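Local coordinates for protein phytase (Citrobacter braakii, PDB 3ZHC) that belongs to the histidine phosphatase superfamily (branch 2), whose members join a mixed alpha/beta domain to a largely helical one, at residues 151-155 with 428-432; 165-170 with 276-281; 288-293 with 330-335; 366-370 with 411-417. The protein carries 2 engineered substitutions. One frame throughout, in Å; residues are numbered along the deposited sequence. Where two conformers were deposited one is given.

Contact 1: residues 151-155 with 428-432; sequences KMGKC and ECAVT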
# COMPACT_ATOMS: atom_id res chain seq x y z
N LYS B 151 13.90 -10.29 -27.76
CA LYS B 151 14.21 -9.95 -29.17
C LYS B 151 15.19 -11.00 -29.82
O LYS B 151 15.50 -10.90 -30.99
CB LYS B 151 14.82 -8.54 -29.30
CG LYS B 151 14.12 -7.41 -28.48
CD LYS B 151 12.63 -7.26 -28.77
CE LYS B 151 12.04 -6.09 -27.95
NZ LYS B 151 10.54 -5.90 -28.17
N MET B 152 15.68 -11.98 -29.04
CA MET B 152 16.50 -13.08 -29.59
C MET B 152 15.60 -14.13 -30.19
O MET B 152 14.43 -14.27 -29.78
CB MET B 152 17.34 -13.75 -28.50
CG MET B 152 18.34 -12.83 -27.81
SD MET B 152 19.49 -13.78 -26.78
CE MET B 152 20.64 -14.30 -28.06
N GLY B 153 16.12 -14.87 -31.16
CA GLY B 153 15.38 -15.98 -31.79
C GLY B 153 15.17 -17.12 -30.79
O GLY B 153 14.05 -17.65 -30.69
N LYS B 154 16.24 -17.47 -30.05
CA LYS B 154 16.20 -18.53 -29.00
C LYS B 154 15.15 -18.30 -27.91
O LYS B 154 14.62 -19.28 -27.33
CB LYS B 154 17.54 -18.66 -28.27
CG LYS B 154 18.72 -19.08 -29.07
CD LYS B 154 19.87 -19.28 -28.12
CE LYS B 154 19.87 -18.17 -27.07
NZ LYS B 154 20.82 -18.41 -25.97
N CYS B 155 14.86 -17.01 -27.62
CA CYS B 155 13.94 -16.61 -26.54
C CYS B 155 12.64 -15.89 -27.01
O CYS B 155 12.68 -14.72 -27.44
CB CYS B 155 14.73 -15.73 -25.58
SG CYS B 155 13.89 -15.02 -24.23
N GLU B 428 16.50 -20.92 -22.18
CA GLU B 428 16.36 -20.46 -23.57
C GLU B 428 16.68 -18.95 -23.75
O GLU B 428 17.05 -18.53 -24.86
CB GLU B 428 14.94 -20.74 -24.10
CG GLU B 428 14.59 -22.25 -24.30
CD GLU B 428 14.15 -23.00 -23.00
OE1 GLU B 428 13.87 -22.35 -21.96
OE2 GLU B 428 14.07 -24.24 -23.05
N CYS B 429 16.54 -18.15 -22.67
CA CYS B 429 16.77 -16.68 -22.73
C CYS B 429 18.16 -16.22 -22.31
O CYS B 429 18.39 -15.02 -22.16
CB CYS B 429 15.67 -15.97 -21.93
SG CYS B 429 14.08 -16.31 -22.62
N ALA B 430 19.10 -17.18 -22.15
CA ALA B 430 20.48 -16.87 -21.80
C ALA B 430 21.19 -16.18 -22.96
O ALA B 430 20.86 -16.42 -24.13
CB ALA B 430 21.22 -18.12 -21.41
N VAL B 431 22.17 -15.32 -22.63
CA VAL B 431 22.98 -14.63 -23.63
C VAL B 431 24.33 -15.34 -23.71
O VAL B 431 25.19 -15.15 -22.85
CB VAL B 431 23.15 -13.15 -23.29
CG1 VAL B 431 24.06 -12.47 -24.31
CG2 VAL B 431 21.80 -12.47 -23.25
N THR B 432 24.50 -16.18 -24.74
CA THR B 432 25.73 -16.99 -24.96
C THR B 432 26.70 -16.40 -26.02
O THR B 432 27.52 -17.15 -26.61
CB THR B 432 25.36 -18.42 -25.39
OG1 THR B 432 24.79 -18.38 -26.71
CG2 THR B 432 24.36 -19.06 -24.39
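Cys155 and Cys429 are joined through their sulfurs, SG to SG 2.1 Å, with a chi3 of 82°, close to the roughly 90° dihedral of an unstrained disulfide. The two half-cystines reach the bond differently: SG of Cys155 lies anti to its backbone N (chi1 177°), whereas SG of Cys429 stands beside its own N. The CA atoms of Cys155 and Cys429 are 4.7 Å apart across the bond. Next to the disulfide, Lys154 lays its chain across the 428-432 backbone. Its CB passes 3.4 Å from the carbonyl O of Glu428, and a bend at chi3 turns CE and NZ along the backbone to Ala430. There NZ donates to Ala430 O at 2.7 Å, tilted 34° from the carbonyl plane. The methyl CG2 of Thr432 lies 3.9 Å from the same NZ. Lys154 is modelled in two conformers, so the bond describes one of them. Met152 approaches by its sulfur, SD standing 4.0 Å from Ala430 O and, in a looser apolar touch, 4.4 Å from Val431 CG2. Glu428 places CB near the Lys154 carbonyl while its carboxylate leads away. Beyond the two segments, Cys429 rests on Ser287 and Thr290 of helix 282-301, which places the disulfide against that helix. The geometry is that of a disulfide-anchored C-terminal tail, a long-range covalent tie between the chain end and the loop preceding helix 159-169.

Contact 2: residues 165-170 with 276-281; sequences AILERA and DLLQRT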
# COMPACT_ATOMS: atom_id res chain seq x y z
N ALA B 165 -1.80 -15.46 -18.33
CA ALA B 165 -1.15 -15.29 -17.02
C ALA B 165 -1.28 -13.84 -16.52
O ALA B 165 -1.61 -13.61 -15.35
CB ALA B 165 0.30 -15.72 -17.08
N ILE B 166 -1.04 -12.89 -17.41
CA ILE B 166 -1.21 -11.46 -17.09
C ILE B 166 -2.70 -11.18 -16.85
O ILE B 166 -3.05 -10.46 -15.92
CB ILE B 166 -0.69 -10.53 -18.19
CG1 ILE B 166 0.80 -10.74 -18.44
CG2 ILE B 166 -0.95 -9.02 -17.83
CD1 ILE B 166 1.24 -10.28 -19.80
N LEU B 167 -3.56 -11.76 -17.70
CA LEU B 167 -5.02 -11.58 -17.58
C LEU B 167 -5.53 -12.01 -16.19
O LEU B 167 -6.30 -11.28 -15.56
CB LEU B 167 -5.79 -12.36 -18.67
CG LEU B 167 -7.03 -11.71 -19.32
CD1 LEU B 167 -8.00 -12.80 -19.83
CD2 LEU B 167 -7.75 -10.74 -18.40
N GLU B 168 -5.09 -13.21 -15.73
CA GLU B 168 -5.52 -13.74 -14.40
C GLU B 168 -4.94 -12.95 -13.24
O GLU B 168 -5.55 -12.92 -12.15
CB GLU B 168 -5.21 -15.26 -14.27
CG GLU B 168 -6.03 -16.17 -15.26
CD GLU B 168 -7.56 -15.96 -15.16
OE1 GLU B 168 -8.08 -15.92 -14.03
OE2 GLU B 168 -8.22 -15.83 -16.23
N ARG B 169 -3.79 -12.31 -13.44
CA ARG B 169 -3.26 -11.37 -12.42
C ARG B 169 -4.12 -10.10 -12.34
O ARG B 169 -4.16 -9.46 -11.30
CB ARG B 169 -1.81 -11.00 -12.67
CG ARG B 169 -0.84 -12.10 -12.33
CD ARG B 169 0.51 -11.55 -12.19
NE ARG B 169 0.63 -10.77 -10.94
CZ ARG B 169 1.47 -9.75 -10.73
NH1 ARG B 169 2.30 -9.30 -11.70
NH2 ARG B 169 1.47 -9.15 -9.55
N ALA B 170 -4.79 -9.77 -13.45
CA ALA B 170 -5.74 -8.66 -13.51
C ALA B 170 -7.19 -9.06 -13.08
O ALA B 170 -8.12 -8.26 -13.23
CB ALA B 170 -5.75 -8.05 -14.91
N ASP B 276 3.49 -3.74 -13.16
CA ASP B 276 3.23 -4.97 -12.44
C ASP B 276 2.71 -6.06 -13.42
O ASP B 276 3.25 -7.17 -13.48
CB ASP B 276 2.23 -4.72 -11.32
CG ASP B 276 2.11 -5.90 -10.36
OD1 ASP B 276 2.97 -6.82 -10.37
OD2 ASP B 276 1.15 -5.90 -9.58
N LEU B 277 1.67 -5.71 -14.18
CA LEU B 277 1.09 -6.61 -15.18
C LEU B 277 2.08 -6.96 -16.30
O LEU B 277 2.30 -8.14 -16.59
CB LEU B 277 -0.18 -6.00 -15.80
CG LEU B 277 -1.40 -5.85 -14.92
CD1 LEU B 277 -2.54 -5.27 -15.73
CD2 LEU B 277 -1.82 -7.22 -14.28
N LEU B 278 2.66 -5.95 -16.94
CA LEU B 278 3.50 -6.19 -18.15
C LEU B 278 4.94 -6.62 -17.90
O LEU B 278 5.54 -7.24 -18.78
CB LEU B 278 3.47 -4.95 -19.08
CG LEU B 278 2.10 -4.53 -19.65
CD1 LEU B 278 2.28 -3.31 -20.58
CD2 LEU B 278 1.37 -5.68 -20.39
N GLN B 279 5.50 -6.30 -16.72
CA GLN B 279 6.93 -6.60 -16.42
C GLN B 279 7.21 -7.48 -15.20
O GLN B 279 8.27 -8.12 -15.16
CB GLN B 279 7.70 -5.29 -16.28
CG GLN B 279 7.60 -4.34 -17.52
CD GLN B 279 8.31 -4.87 -18.78
OE1 GLN B 279 9.03 -5.89 -18.74
NE2 GLN B 279 8.11 -4.18 -19.91
N ARG B 280 6.29 -7.51 -14.21
CA ARG B 280 6.50 -8.36 -13.00
C ARG B 280 5.79 -9.75 -13.06
O ARG B 280 6.16 -10.65 -12.30
CB ARG B 280 6.10 -7.63 -11.73
CG ARG B 280 6.74 -6.23 -11.54
CD ARG B 280 6.88 -5.82 -10.04
NE ARG B 280 5.80 -6.39 -9.24
CZ ARG B 280 5.90 -7.36 -8.32
NH1 ARG B 280 7.07 -7.94 -7.98
NH2 ARG B 280 4.78 -7.77 -7.72
N THR B 281 4.80 -9.90 -13.94
CA THR B 281 4.12 -11.18 -14.14
C THR B 281 5.18 -12.23 -14.44
O THR B 281 5.84 -12.13 -15.47
CB THR B 281 3.08 -11.09 -15.27
OG1 THR B 281 2.10 -10.11 -14.92
CG2 THR B 281 2.38 -12.47 -15.52
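Arg169 and Asp276 form the polar centre of an inclined, roughly antiparallel helix pair, the axes of the short segments 165-169 and 276-280 coming within 9.5 Å at 139°; with Arg280 they make a salt-bridge network. The Arg169 guanidinium grips one oxygen end-on: NH1 and NH2 each lie 2.9 Å from Asp276 OD1, which sits at the guanidinium edge. The guanidinium and carboxylate planes are turned 74° apart, and both nitrogens come from the same face of the carboxylate, NH2 on its syn side and NH1 from well above the plane. A bend at chi3 (73°) turns the arginine's end toward this oxygen. Arg280 adds a weak bond from NE to the same OD1, while its NH1 is held by Ser332. The shared carboxylate probably offsets the charge of both arginines. Beside this network, Ile166 lays CG2 3.7 Å from Leu277 CB, and its CG1 comes 3.7 Å from Thr281 CG2, the two side chains running crosswise. Leu277 CD2 touches both Arg169 CB and Ala170 CB, each at 4.1 Å. Leu219 and Val226 extend the apolar layer at Ile166. Thr281, joining helices 260-280 and 282-301, is held by the preceding turn: OG1 donates to Leu277 O at 2.6 Å and accepts a weak bond from Arg169 NH1 at 3.3 Å.

Contact 3: residues 288-293 with 330-335; sequences RATPLL and NLSGAL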
# COMPACT_ATOMS: atom_id res chain seq x y z
N ARG B 288 12.66 -12.29 -19.33
CA ARG B 288 13.32 -10.98 -19.50
C ARG B 288 14.45 -10.71 -18.52
O ARG B 288 15.42 -10.08 -18.89
CB ARG B 288 12.29 -9.82 -19.46
CG ARG B 288 11.56 -9.61 -20.75
CD ARG B 288 10.49 -8.52 -20.62
NE ARG B 288 9.89 -8.16 -21.93
CZ ARG B 288 8.72 -7.50 -22.12
NH1 ARG B 288 7.96 -7.11 -21.08
NH2 ARG B 288 8.30 -7.24 -23.37
N ALA B 289 14.31 -11.18 -17.28
CA ALA B 289 15.34 -10.99 -16.24
C ALA B 289 16.50 -11.99 -16.30
O ALA B 289 17.49 -11.78 -15.60
CB ALA B 289 14.71 -11.04 -14.83
N THR B 290 16.40 -13.05 -17.13
CA THR B 290 17.41 -14.16 -17.12
C THR B 290 18.89 -13.71 -17.35
O THR B 290 19.76 -14.07 -16.51
CB THR B 290 16.99 -15.36 -18.08
OG1 THR B 290 15.88 -16.07 -17.50
CG2 THR B 290 18.13 -16.35 -18.31
N PRO B 291 19.18 -12.95 -18.43
CA PRO B 291 20.56 -12.46 -18.64
C PRO B 291 21.11 -11.64 -17.47
O PRO B 291 22.24 -11.85 -17.08
CB PRO B 291 20.43 -11.59 -19.89
CG PRO B 291 19.30 -12.12 -20.59
CD PRO B 291 18.32 -12.56 -19.56
N LEU B 292 20.31 -10.73 -16.92
CA LEU B 292 20.74 -9.92 -15.76
C LEU B 292 20.95 -10.79 -14.50
O LEU B 292 21.95 -10.62 -13.79
CB LEU B 292 19.78 -8.75 -15.49
CG LEU B 292 20.00 -7.53 -16.39
CD1 LEU B 292 18.79 -6.59 -16.37
CD2 LEU B 292 21.29 -6.76 -15.99
N LEU B 293 20.02 -11.72 -14.26
CA LEU B 293 20.18 -12.71 -13.16
C LEU B 293 21.46 -13.55 -13.32
O LEU B 293 22.17 -13.78 -12.32
CB LEU B 293 18.95 -13.61 -13.06
CG LEU B 293 17.68 -12.89 -12.55
CD1 LEU B 293 16.45 -13.74 -12.78
CD2 LEU B 293 17.83 -12.53 -11.08
N ASN B 330 11.27 -6.50 -14.00
CA ASN B 330 11.54 -7.93 -14.35
C ASN B 330 12.27 -8.64 -13.23
O ASN B 330 11.94 -9.77 -12.88
CB ASN B 330 12.39 -8.09 -15.62
CG ASN B 330 11.78 -7.43 -16.86
OD1 ASN B 330 12.51 -7.02 -17.75
ND2 ASN B 330 10.45 -7.33 -16.91
N LEU B 331 13.29 -7.98 -12.67
CA LEU B 331 14.05 -8.52 -11.54
C LEU B 331 13.15 -8.65 -10.33
O LEU B 331 13.17 -9.68 -9.65
CB LEU B 331 15.30 -7.67 -11.24
CG LEU B 331 16.44 -7.82 -12.26
CD1 LEU B 331 17.47 -6.70 -12.11
CD2 LEU B 331 17.10 -9.20 -12.17
N SER B 332 12.36 -7.63 -10.05
CA SER B 332 11.40 -7.65 -8.93
C SER B 332 10.42 -8.83 -9.03
O SER B 332 10.22 -9.56 -8.05
CB SER B 332 10.65 -6.33 -8.90
OG SER B 332 9.60 -6.35 -7.98
N GLY B 333 9.82 -9.01 -10.20
CA GLY B 333 8.86 -10.09 -10.43
C GLY B 333 9.46 -11.50 -10.42
O GLY B 333 8.86 -12.41 -9.90
N ALA B 334 10.65 -11.65 -11.02
CA ALA B 334 11.36 -12.94 -11.09
C ALA B 334 11.82 -13.41 -9.70
O ALA B 334 11.63 -14.57 -9.36
CB ALA B 334 12.54 -12.85 -12.04
N LEU B 335 12.41 -12.49 -8.93
CA LEU B 335 12.88 -12.77 -7.56
C LEU B 335 11.77 -12.68 -6.48
O LEU B 335 12.02 -12.97 -5.33
CB LEU B 335 14.05 -11.83 -7.19
CG LEU B 335 15.35 -11.99 -7.96
CD1 LEU B 335 16.28 -10.87 -7.62
CD2 LEU B 335 16.02 -13.32 -7.65
O HOH W 1 15.15 -7.39 -17.57
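The segments 288-293 of helix 282-301 and 330-335 of helix 325-335 cross almost perpendicularly, at -92° with a closest axis approach of 9.0 Å, and their backbones come nearest where the CA atoms of Ala289 and Asn330 are 5.2 Å apart. This is consistent with the small side chain of Ala289, whose CB sits 3.6 Å from Asn330 O and also faces Ala334 CB. Arg288 brings its aliphatic part alongside the Asn330 amide, CB 3.3 Å from OD1, and runs on extended from CG to NE toward Gln279, where NH1 makes a weak bond to OE1. The amide's ND2 donates to Gln279, and OD1 probably accepts from a water 2.7 Å away, which also makes a weak bond to Arg288 O. This pair belongs to the helical packing against the central mixed sheet of the histidine phosphatase fold, where Leu331 rests on Leu354 and Leu335 on Phe356 of strand 353-361. Further along, the contact becomes purely apolar. Leu293 and Leu331 run antiparallel alongside one another, their CD2 methyls 3.6 Å apart. The same Leu293 CD2 meets Leu335 CD2 at 4.0 Å, while its other branch, CD1, turns to Ala334 CB. Ile421 and Ile424 of helix 414-424 also touch Leu293.

Contact 4: residues 366-370 with 411-417; sequences TDWVQ and MCSLKSF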
# COMPACT_ATOMS: atom_id res chain seq x y z
N THR B 366 31.79 -17.69 5.81
CA THR B 366 30.58 -18.02 5.04
C THR B 366 30.08 -16.77 4.31
O THR B 366 30.06 -15.68 4.89
CB THR B 366 29.43 -18.54 5.93
OG1 THR B 366 29.24 -17.66 7.03
CG2 THR B 366 29.75 -19.93 6.46
N ASP B 367 29.69 -16.94 3.04
CA ASP B 367 29.23 -15.82 2.19
C ASP B 367 27.70 -15.69 2.18
O ASP B 367 26.98 -16.68 2.02
CB ASP B 367 29.76 -16.01 0.78
CG ASP B 367 31.30 -16.05 0.72
OD1 ASP B 367 31.96 -15.21 1.40
OD2 ASP B 367 31.84 -16.91 0.00
N TRP B 368 27.23 -14.45 2.36
CA TRP B 368 25.80 -14.11 2.43
C TRP B 368 25.47 -12.95 1.49
O TRP B 368 26.33 -12.10 1.22
CB TRP B 368 25.42 -13.76 3.88
CG TRP B 368 25.87 -14.83 4.85
CD1 TRP B 368 27.10 -14.93 5.45
CD2 TRP B 368 25.11 -15.95 5.31
NE1 TRP B 368 27.15 -16.03 6.27
CE2 TRP B 368 25.95 -16.69 6.20
CE3 TRP B 368 23.81 -16.41 5.07
CZ2 TRP B 368 25.51 -17.86 6.85
CZ3 TRP B 368 23.38 -17.58 5.72
CH2 TRP B 368 24.23 -18.29 6.60
N VAL B 369 24.23 -12.94 0.98
CA VAL B 369 23.76 -11.93 0.03
C VAL B 369 22.64 -11.09 0.61
O VAL B 369 21.62 -11.65 1.02
CB VAL B 369 23.24 -12.58 -1.30
CG1 VAL B 369 22.77 -11.50 -2.28
CG2 VAL B 369 24.30 -13.43 -1.93
N GLN B 370 22.82 -9.76 0.66
CA GLN B 370 21.78 -8.82 1.09
C GLN B 370 21.30 -8.03 -0.12
O GLN B 370 22.11 -7.61 -0.95
CB GLN B 370 22.28 -7.85 2.16
CG GLN B 370 21.11 -7.15 2.89
CD GLN B 370 21.55 -6.31 4.03
OE1 GLN B 370 22.39 -5.42 3.86
NE2 GLN B 370 20.99 -6.56 5.22
N MET B 411 19.87 -12.12 5.72
CA MET B 411 20.60 -12.32 4.45
C MET B 411 20.53 -13.76 3.96
O MET B 411 20.59 -14.69 4.76
CB MET B 411 22.07 -11.96 4.59
CG MET B 411 22.36 -10.57 5.13
SD MET B 411 24.11 -10.26 5.06
CE MET B 411 24.25 -8.80 6.09
N CYS B 412 20.40 -13.92 2.64
CA CYS B 412 20.38 -15.22 2.02
C CYS B 412 21.80 -15.76 1.98
O CYS B 412 22.74 -14.99 1.89
CB CYS B 412 19.80 -15.09 0.61
SG CYS B 412 19.57 -16.59 -0.26
N SER B 413 21.97 -17.09 2.06
CA SER B 413 23.32 -17.67 1.93
C SER B 413 23.67 -17.59 0.45
O SER B 413 22.76 -17.55 -0.41
CB SER B 413 23.42 -19.11 2.46
OG SER B 413 22.79 -20.05 1.61
N LEU B 414 24.96 -17.54 0.14
CA LEU B 414 25.43 -17.42 -1.24
C LEU B 414 24.87 -18.54 -2.17
O LEU B 414 24.37 -18.23 -3.27
CB LEU B 414 26.97 -17.40 -1.29
CG LEU B 414 27.64 -17.08 -2.63
CD1 LEU B 414 27.30 -15.67 -3.10
CD2 LEU B 414 29.13 -17.26 -2.51
N LYS B 415 24.92 -19.80 -1.71
CA LYS B 415 24.42 -20.93 -2.52
C LYS B 415 22.88 -20.92 -2.62
O LYS B 415 22.34 -21.28 -3.64
CB LYS B 415 24.93 -22.28 -1.98
CG LYS B 415 26.45 -22.47 -2.16
CD LYS B 415 26.91 -23.92 -1.91
CE LYS B 415 26.58 -24.38 -0.50
NZ LYS B 415 27.00 -25.80 -0.25
N SER B 416 22.20 -20.49 -1.54
CA SER B 416 20.72 -20.34 -1.55
C SER B 416 20.29 -19.26 -2.54
O SER B 416 19.29 -19.41 -3.24
CB SER B 416 20.14 -19.99 -0.16
OG SER B 416 20.08 -21.11 0.69
N PHE B 417 21.06 -18.16 -2.59
CA PHE B 417 20.82 -17.08 -3.54
C PHE B 417 21.00 -17.60 -4.97
O PHE B 417 20.12 -17.42 -5.81
CB PHE B 417 21.75 -15.87 -3.29
CG PHE B 417 21.57 -14.75 -4.28
CD1 PHE B 417 20.45 -13.91 -4.20
CD2 PHE B 417 22.50 -14.53 -5.30
CE1 PHE B 417 20.26 -12.85 -5.13
CE2 PHE B 417 22.33 -13.48 -6.23
CZ PHE B 417 21.20 -12.64 -6.14
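Val369 and Cys412 form an antiparallel hydrogen-bonded pair: Val369 N donates to Cys412 O at 2.7 Å with an angle of 170°, and Cys412 N returns a bond to Val369 O at 3.0 Å. Strand 412-413 thereby extends the mixed sheet of the alpha/beta domain at strand 366-375, then passes directly into helix 414-424. At this junction Leu414 N donates to Asp367 O at 2.9 Å, from above the carbonyl plane. Ser413 is the helix N-cap, its OG accepting from Ser416 N, and Cys412 is tied by a disulfide to Cys403. Trp368 and Ser413 form the adjoining non-hydrogen-bonded pair. The indole brings CE3 to 3.4 Å from Ser413 CA and CZ3 near its CB, while NE1 bonds to Thr366 OG1. Met411 CB packs on Trp368 CB diagonally across the strand pair. The side chains of Asp367 and Leu414 extend together in the same direction, with Asp367 CB 3.6 Å from Leu414 CD2. Val369 enters the sheet–helix interface and stands crosswise to Phe417. With CG1 anti to its backbone N (chi1 -179°), Val369 sets that methyl over the ring centre in a CH-pi contact, 3.9 Å from CG1 to the Phe417 centroid and 13° off the normal.

Overall arrangement
Contact 3 is the buried one of the four, its centre about 11 Å from the chain centre, and its chemistry is mainly apolar. Contacts 1 and 4, with centres about 22 and 23 Å out, are partly buried and rely on a disulfide and on strand pairing respectively. Contact 2, about 17 Å out and also partly buried, combines charge pairing with leucine and isoleucine packing. Helix 282-301 touches all four: it carries residues 288-293 of contact 3, meets the tail of contact 1 through Pro291 and Thr290, receives Ala165 and Ile166 of contact 2, and touches Phe417 and Leu414 of contact 4. Contacts 2 and 3 also join directly, through Gln279 to Asn330 and Arg280 to Ser332.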